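Local coordinates for protein RNA polymerase sigma factor SIGMA-28 (FliA) (Aquifex aeolicus, PDB 1RP3) that probably acts as the flagellar sigma factor that directs RNA polymerase to its promoters, and is held in an inactive conformation by the anti-sigma factor FlgM, at residues Leu22-Ala27 and Leu74-Ala79; Arg99-Val104 and Glu130-Thr135. One frame throughout, in Å; residues are numbered along the deposited sequence.

Contact 1. Residues Leu22-Ala27 and Leu74-Ala79; sequences LPLVKA and LRIKGA
Ile76 reaches across from helix 66-85 and sets its terminal methyl against two neighbours on helix 7-33, Val25 and Leu24. All of the contact between the two segments is apolar. The closer approach is methyl to methyl, Ile76 CD1 lying 3.7 Å from Val25 CG2, with Ile76 CG1 backing the same methyl at 4.2 Å. Leu24 is met at its branch point, Leu24 CG standing 4.2 Å from Ile76 CD1, so the isoleucine tip touches both residues while its chain runs at a slant to each. Torsions aim these groups: in Ile76, chi1 of -69° sets CG1 opposite the carbonyl carbon and chi2 of 168° stretches CD1 out beyond it, while Val25 swings CG1 opposite its backbone N (chi1 179°), leaving CG2 as the branch that meets Ile76. The longer CG1-CD1 arm of the branched isoleucine suits Ile76, since it has to reach out from its own helix, whereas compact Val25 lets the backbones come near, with Val25 CA 6.7 Å from Ile76 CA.

Between the two segments nothing polar is exchanged; their backbone bonds stay within each helix. Helix 7-33 is kinked where the N atoms of Pro23 and Leu24 have no bond to the turn before, proline having no N-H to give; further on, Lys26 N bonds to Leu22 O at 3.2 Å.

FlgM borders the contact, the C-terminal carboxylate of Thr88 of the FlgM chain forming a salt bridge with Lys77. Both segments fall in sigma region 2, where helix 42-58 packs against them: Leu53 touches Val25 and Val50 touches Leu22. On helix 7-33 itself, Ile28 adds to the cover of Ile76.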
ATOM      1  N   LEU A  22     -11.223  -7.021 -11.035  1.00 32.56           N
ATOM      2  CA  LEU A  22      -9.998  -6.488 -11.634  1.00 32.77           C
ATOM      3  C   LEU A  22      -9.790  -4.976 -11.277  1.00 32.73           C
ATOM      4  O   LEU A  22      -8.665  -4.530 -11.070  1.00 31.65           O
ATOM      5  CB  LEU A  22     -10.006  -6.690 -13.154  1.00 33.98           C
ATOM      6  CG  LEU A  22      -9.334  -7.898 -13.831  1.00 34.14           C
ATOM      7  CD1 LEU A  22      -8.217  -8.471 -12.986  1.00 33.60           C
ATOM      8  CD2 LEU A  22     -10.347  -8.955 -14.112  1.00 37.24           C
ATOM      9  N   PRO A  23     -10.869  -4.167 -11.243  1.00 31.74           N
ATOM     10  CA  PRO A  23     -10.687  -2.749 -10.896  1.00 33.14           C
ATOM     11  C   PRO A  23     -10.138  -2.606  -9.484  1.00 32.84           C
ATOM     12  O   PRO A  23      -9.404  -1.662  -9.186  1.00 32.79           O
ATOM     13  CB  PRO A  23     -12.107  -2.190 -10.972  1.00 32.86           C
ATOM     14  CG  PRO A  23     -12.724  -3.023 -12.029  1.00 34.13           C
ATOM     15  CD  PRO A  23     -12.252  -4.411 -11.690  1.00 32.52           C
ATOM     16  N   LEU A  24     -10.506  -3.551  -8.620  1.00 32.28           N
ATOM     17  CA  LEU A  24     -10.036  -3.561  -7.245  1.00 30.43           C
ATOM     18  C   LEU A  24      -8.518  -3.808  -7.209  1.00 29.97           C
ATOM     19  O   LEU A  24      -7.798  -3.141  -6.466  1.00 31.08           O
ATOM     20  CB  LEU A  24     -10.795  -4.602  -6.420  1.00 30.65           C
ATOM     21  CG  LEU A  24     -10.425  -4.656  -4.939  1.00 32.10           C
ATOM     22  CD1 LEU A  24     -10.536  -3.270  -4.295  1.00 29.95           C
ATOM     23  CD2 LEU A  24     -11.320  -5.655  -4.232  1.00 29.51           C
ATOM     24  N   VAL A  25      -8.025  -4.724  -8.038  1.00 27.74           N
ATOM     25  CA  VAL A  25      -6.592  -4.983  -8.085  1.00 26.44           C
ATOM     26  C   VAL A  25      -5.828  -3.725  -8.537  1.00 28.64           C
ATOM     27  O   VAL A  25      -4.729  -3.436  -8.046  1.00 28.56           O
ATOM     28  CB  VAL A  25      -6.251  -6.123  -9.058  1.00 26.47           C
ATOM     29  CG1 VAL A  25      -4.742  -6.332  -9.099  1.00 23.35           C
ATOM     30  CG2 VAL A  25      -6.965  -7.421  -8.652  1.00 26.36           C
ATOM     31  N   LYS A  26      -6.420  -2.979  -9.467  1.00 29.18           N
ATOM     32  CA  LYS A  26      -5.810  -1.768 -10.001  1.00 29.35           C
ATOM     33  C   LYS A  26      -5.720  -0.754  -8.873  1.00 28.09           C
ATOM     34  O   LYS A  26      -4.652  -0.207  -8.600  1.00 30.17           O
ATOM     35  CB  LYS A  26      -6.686  -1.200 -11.124  1.00 34.51           C
ATOM     36  CG  LYS A  26      -5.992  -0.370 -12.196  1.00 36.57           C
ATOM     37  CD  LYS A  26      -4.999   0.615 -11.653  1.00 39.58           C
ATOM     38  CE  LYS A  26      -4.862   1.836 -12.550  1.00 44.19           C
ATOM     39  NZ  LYS A  26      -6.056   2.748 -12.476  1.00 44.91           N
ATOM     40  N   ALA A  27      -6.844  -0.533  -8.198  1.00 25.59           N
ATOM     41  CA  ALA A  27      -6.919   0.425  -7.108  1.00 22.90           C
ATOM     42  C   ALA A  27      -5.900   0.158  -5.998  1.00 24.47           C
ATOM     43  O   ALA A  27      -5.207   1.068  -5.537  1.00 24.81           O
ATOM     44  CB  ALA A  27      -8.304   0.439  -6.562  1.00 20.86           C
ATOM     45  N   LEU A  74      -8.212  -8.733   0.817  1.00 36.13           N
ATOM     46  CA  LEU A  74      -7.152  -9.196   1.686  1.00 36.46           C
ATOM     47  C   LEU A  74      -6.142 -10.082   0.950  1.00 35.58           C
ATOM     48  O   LEU A  74      -4.926  -9.927   1.130  1.00 34.53           O
ATOM     49  CB  LEU A  74      -7.773  -9.933   2.865  1.00 41.90           C
ATOM     50  CG  LEU A  74      -6.832 -10.494   3.921  1.00 45.72           C
ATOM     51  CD1 LEU A  74      -6.032  -9.360   4.573  1.00 48.22           C
ATOM     52  CD2 LEU A  74      -7.661 -11.239   4.946  1.00 47.60           C
ATOM     53  N   ARG A  75      -6.634 -10.999   0.119  1.00 32.09           N
ATOM     54  CA  ARG A  75      -5.745 -11.884  -0.634  1.00 29.84           C
ATOM     55  C   ARG A  75      -4.927 -11.143  -1.689  1.00 29.94           C
ATOM     56  O   ARG A  75      -3.771 -11.485  -1.933  1.00 32.14           O
ATOM     57  CB  ARG A  75      -6.526 -13.032  -1.277  1.00 31.55           C
ATOM     58  CG  ARG A  75      -7.241 -13.954  -0.278  1.00 31.06           C
ATOM     59  CD  ARG A  75      -6.256 -14.749   0.558  1.00 30.43           C
ATOM     60  NE  ARG A  75      -5.255 -15.443  -0.255  1.00 34.89           N
ATOM     61  CZ  ARG A  75      -5.427 -16.642  -0.819  1.00 37.04           C
ATOM     62  NH1 ARG A  75      -6.569 -17.312  -0.668  1.00 34.93           N
ATOM     63  NH2 ARG A  75      -4.455 -17.172  -1.554  1.00 34.95           N
ATOM     64  N   ILE A  76      -5.522 -10.118  -2.297  1.00 30.73           N
ATOM     65  CA  ILE A  76      -4.849  -9.317  -3.316  1.00 27.91           C
ATOM     66  C   ILE A  76      -3.659  -8.600  -2.679  1.00 27.95           C
ATOM     67  O   ILE A  76      -2.545  -8.688  -3.189  1.00 26.45           O
ATOM     68  CB  ILE A  76      -5.820  -8.277  -3.953  1.00 26.55           C
ATOM     69  CG1 ILE A  76      -6.876  -8.990  -4.793  1.00 25.13           C
ATOM     70  CG2 ILE A  76      -5.056  -7.245  -4.787  1.00 22.29           C
ATOM     71  CD1 ILE A  76      -8.025  -8.082  -5.203  1.00 17.92           C
ATOM     72  N   LYS A  77      -3.903  -7.912  -1.561  1.00 27.08           N
ATOM     73  CA  LYS A  77      -2.840  -7.195  -0.843  1.00 28.28           C
ATOM     74  C   LYS A  77      -1.762  -8.188  -0.415  1.00 27.38           C
ATOM     75  O   LYS A  77      -0.571  -7.947  -0.609  1.00 26.26           O
ATOM     76  CB  LYS A  77      -3.401  -6.461   0.386  1.00 26.90           C
ATOM     77  CG  LYS A  77      -4.364  -5.329   0.032  1.00 30.60           C
ATOM     78  CD  LYS A  77      -4.761  -4.471   1.226  1.00 32.41           C
ATOM     79  CE  LYS A  77      -5.614  -3.274   0.778  1.00 31.13           C
ATOM     80  NZ  LYS A  77      -5.849  -2.259   1.854  1.00 30.29           N
ATOM     81  N   GLY A  78      -2.213  -9.357   0.045  1.00 27.97           N
ATOM     82  CA  GLY A  78      -1.317 -10.397   0.502  1.00 27.38           C
ATOM     83  C   GLY A  78      -0.401 -10.873  -0.592  1.00 28.46           C
ATOM     84  O   GLY A  78       0.800 -10.975  -0.372  1.00 29.25           O
ATOM     85  N   ALA A  79      -0.949 -11.113  -1.781  1.00 27.82           N
ATOM     86  CA  ALA A  79      -0.133 -11.585  -2.898  1.00 26.77           C
ATOM     87  C   ALA A  79       0.862 -10.528  -3.353  1.00 25.81           C
ATOM     88  O   ALA A  79       1.970 -10.852  -3.763  1.00 28.61           O
ATOM     89  CB  ALA A  79      -1.013 -12.022  -4.074  1.00 24.06           C
TER

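Contact 2. Residues Arg99-Val104 and Glu130-Thr135; sequences RRIKEV and EELFKT
Glu131 O takes two bonds from Thr135, the residue whose methyl faces Ile101 on the other helix. Thr135 OG1 lies 2.9 Å from Glu131 O and Thr135 N lies 3.1 Å from it, the two reaching the oxygen from opposite faces of the carbonyl plane. The hydroxyl comes in at a C=O...O angle of 149°, tilted 28° from that plane. Folding OG1 back beside its own backbone N (chi1 -55°) makes this bond possible and turns CG2 outward. Threonine therefore suits the place: its hydroxyl is satisfied within its own turn, and it offers a methyl to the buried interface.

That methyl and a leucine receive Ile101. Ile101 CD1 sits 3.9 Å from Thr135 CG2 and equally 3.9 Å from Leu132 CD1; the isoleucine and leucine side chains together bridge the 9.1 Å between Ile101 CA and Leu132 CA. Leucine suits position 132 because its branched end reaches the isoleucine although its first bond points to the side.

This contact joins helices 92-112 and 129-158 within sigma region 3. Helix 118-125 packs alongside, Val121 on Leu132 and Leu125 on Val104, and Ser218 of helix 217-236 also touches Leu132.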
ATOM      1  N   ARG A  99      21.401   4.741   7.558  1.00 47.46           N
ATOM      2  CA  ARG A  99      22.290   5.281   8.584  1.00 47.54           C
ATOM      3  C   ARG A  99      23.080   6.453   8.014  1.00 47.17           C
ATOM      4  O   ARG A  99      23.027   7.562   8.550  1.00 46.75           O
ATOM      5  CB  ARG A  99      23.231   4.202   9.109  1.00 46.99           C
ATOM      6  N   ARG A 100      23.738   6.216   6.880  1.00 46.46           N
ATOM      7  CA  ARG A 100      24.531   7.236   6.209  1.00 48.49           C
ATOM      8  C   ARG A 100      23.717   8.500   5.979  1.00 49.43           C
ATOM      9  O   ARG A 100      24.203   9.599   6.242  1.00 50.45           O
ATOM     10  CB  ARG A 100      25.074   6.705   4.875  1.00 49.10           C
ATOM     11  N   ILE A 101      22.480   8.340   5.505  1.00 49.62           N
ATOM     12  CA  ILE A 101      21.591   9.474   5.242  1.00 49.10           C
ATOM     13  C   ILE A 101      21.241  10.255   6.510  1.00 49.16           C
ATOM     14  O   ILE A 101      21.303  11.481   6.521  1.00 48.19           O
ATOM     15  CB  ILE A 101      20.297   9.029   4.499  1.00 49.32           C
ATOM     16  CG1 ILE A 101      20.643   8.589   3.071  1.00 49.13           C
ATOM     17  CG2 ILE A 101      19.268  10.168   4.453  1.00 47.83           C
ATOM     18  CD1 ILE A 101      19.450   8.084   2.268  1.00 47.88           C
ATOM     19  N   LYS A 102      20.875   9.553   7.578  1.00 51.30           N
ATOM     20  CA  LYS A 102      20.546  10.224   8.836  1.00 53.51           C
ATOM     21  C   LYS A 102      21.738  11.066   9.295  1.00 53.65           C
ATOM     22  O   LYS A 102      21.584  12.237   9.655  1.00 53.57           O
ATOM     23  CB  LYS A 102      20.175   9.208   9.920  1.00 53.86           C
ATOM     24  CG  LYS A 102      18.817   8.554   9.718  1.00 58.48           C
ATOM     25  CD  LYS A 102      18.499   7.585  10.849  1.00 61.16           C
ATOM     26  CE  LYS A 102      17.149   6.914  10.658  1.00 60.45           C
ATOM     27  NZ  LYS A 102      16.874   5.918  11.737  1.00 61.92           N
ATOM     28  N   GLU A 103      22.930  10.478   9.219  1.00 54.05           N
ATOM     29  CA  GLU A 103      24.158  11.161   9.617  1.00 54.86           C
ATOM     30  C   GLU A 103      24.359  12.419   8.791  1.00 53.39           C
ATOM     31  O   GLU A 103      24.550  13.506   9.342  1.00 53.40           O
ATOM     32  CB  GLU A 103      25.368  10.229   9.477  1.00 57.01           C
ATOM     33  CG  GLU A 103      25.414   9.125  10.541  1.00 61.95           C
ATOM     34  CD  GLU A 103      26.646   8.230  10.444  1.00 65.05           C
ATOM     35  OE1 GLU A 103      27.588   8.567   9.689  1.00 66.76           O
ATOM     36  OE2 GLU A 103      26.672   7.185  11.137  1.00 66.79           O
ATOM     37  N   VAL A 104      24.287  12.265   7.470  1.00 51.20           N
ATOM     38  CA  VAL A 104      24.446  13.384   6.558  1.00 48.57           C
ATOM     39  C   VAL A 104      23.436  14.478   6.869  1.00 48.94           C
ATOM     40  O   VAL A 104      23.806  15.650   6.963  1.00 48.96           O
ATOM     41  CB  VAL A 104      24.319  12.933   5.086  1.00 47.62           C
ATOM     42  CG1 VAL A 104      24.044  14.118   4.168  1.00 45.45           C
ATOM     43  CG2 VAL A 104      25.597  12.242   4.657  1.00 47.05           C
ATOM     44  N   GLU A 130      17.268  12.013  -7.774  1.00 51.60           N
ATOM     45  CA  GLU A 130      16.439  10.882  -8.183  1.00 51.72           C
ATOM     46  C   GLU A 130      16.929   9.648  -7.427  1.00 50.21           C
ATOM     47  O   GLU A 130      16.125   8.863  -6.939  1.00 48.67           O
ATOM     48  CB  GLU A 130      16.527  10.657  -9.692  1.00 50.90           C
ATOM     49  N   GLU A 131      18.248   9.511  -7.302  1.00 50.13           N
ATOM     50  CA  GLU A 131      18.857   8.385  -6.590  1.00 49.59           C
ATOM     51  C   GLU A 131      18.463   8.418  -5.123  1.00 46.44           C
ATOM     52  O   GLU A 131      18.197   7.376  -4.521  1.00 45.93           O
ATOM     53  CB  GLU A 131      20.382   8.435  -6.707  1.00 55.55           C
ATOM     54  CG  GLU A 131      21.124   7.269  -6.046  1.00 62.79           C
ATOM     55  CD  GLU A 131      20.764   5.916  -6.644  1.00 68.74           C
ATOM     56  OE1 GLU A 131      20.577   5.835  -7.880  1.00 73.34           O
ATOM     57  OE2 GLU A 131      20.665   4.930  -5.876  1.00 71.55           O
ATOM     58  N   LEU A 132      18.420   9.623  -4.565  1.00 42.59           N
ATOM     59  CA  LEU A 132      18.044   9.832  -3.172  1.00 39.75           C
ATOM     60  C   LEU A 132      16.579   9.461  -2.956  1.00 39.03           C
ATOM     61  O   LEU A 132      16.252   8.706  -2.043  1.00 38.88           O
ATOM     62  CB  LEU A 132      18.272  11.294  -2.775  1.00 37.15           C
ATOM     63  CG  LEU A 132      17.830  11.724  -1.373  1.00 36.70           C
ATOM     64  CD1 LEU A 132      18.601  10.950  -0.312  1.00 30.15           C
ATOM     65  CD2 LEU A 132      18.023  13.224  -1.205  1.00 31.85           C
ATOM     66  N   PHE A 133      15.702   9.992  -3.802  1.00 38.93           N
ATOM     67  CA  PHE A 133      14.275   9.716  -3.694  1.00 39.65           C
ATOM     68  C   PHE A 133      13.983   8.218  -3.759  1.00 40.27           C
ATOM     69  O   PHE A 133      13.096   7.725  -3.059  1.00 39.24           O
ATOM     70  CB  PHE A 133      13.495  10.467  -4.777  1.00 42.08           C
ATOM     71  CG  PHE A 133      13.490  11.962  -4.597  1.00 43.10           C
ATOM     72  CD1 PHE A 133      13.621  12.525  -3.325  1.00 43.83           C
ATOM     73  CD2 PHE A 133      13.357  12.806  -5.694  1.00 42.18           C
ATOM     74  CE1 PHE A 133      13.617  13.905  -3.148  1.00 43.63           C
ATOM     75  CE2 PHE A 133      13.351  14.188  -5.531  1.00 41.53           C
ATOM     76  CZ  PHE A 133      13.481  14.741  -4.254  1.00 44.45           C
ATOM     77  N   LYS A 134      14.749   7.496  -4.575  1.00 39.22           N
ATOM     78  CA  LYS A 134      14.580   6.055  -4.688  1.00 40.82           C
ATOM     79  C   LYS A 134      14.953   5.417  -3.353  1.00 40.47           C
ATOM     80  O   LYS A 134      14.168   4.662  -2.772  1.00 40.70           O
ATOM     81  CB  LYS A 134      15.472   5.492  -5.804  1.00 41.94           C
ATOM     82  N   THR A 135      16.138   5.769  -2.859  1.00 39.04           N
ATOM     83  CA  THR A 135      16.648   5.233  -1.602  1.00 38.47           C
ATOM     84  C   THR A 135      15.715   5.468  -0.413  1.00 37.19           C
ATOM     85  O   THR A 135      15.464   4.546   0.370  1.00 35.35           O
ATOM     86  CB  THR A 135      18.064   5.750  -1.315  1.00 38.64           C
ATOM     87  OG1 THR A 135      18.893   5.439  -2.438  1.00 41.80           O
ATOM     88  CG2 THR A 135      18.647   5.064  -0.079  1.00 38.35           C
TER

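Contact 1 and contact 2 lie on opposite sides of the chain's centre, with centres 31 Å apart and nearest atoms about 20 Å apart, so neither touches the other. They follow in series along the chain: 22-27 with 74-79 closes before 99-104 with 130-135 opens. No helix is shared, but helix 66-85 of the first is followed directly by helix 92-112 of the second. Contact 1 belongs to sigma region 2 and contact 2 to region 3, so each ties together helices of its own region. FlgM touches residues of contact 1, whereas it leaves the segments of contact 2 alone; there helix 217-236, near the C-terminal end of the chain, packs nearby.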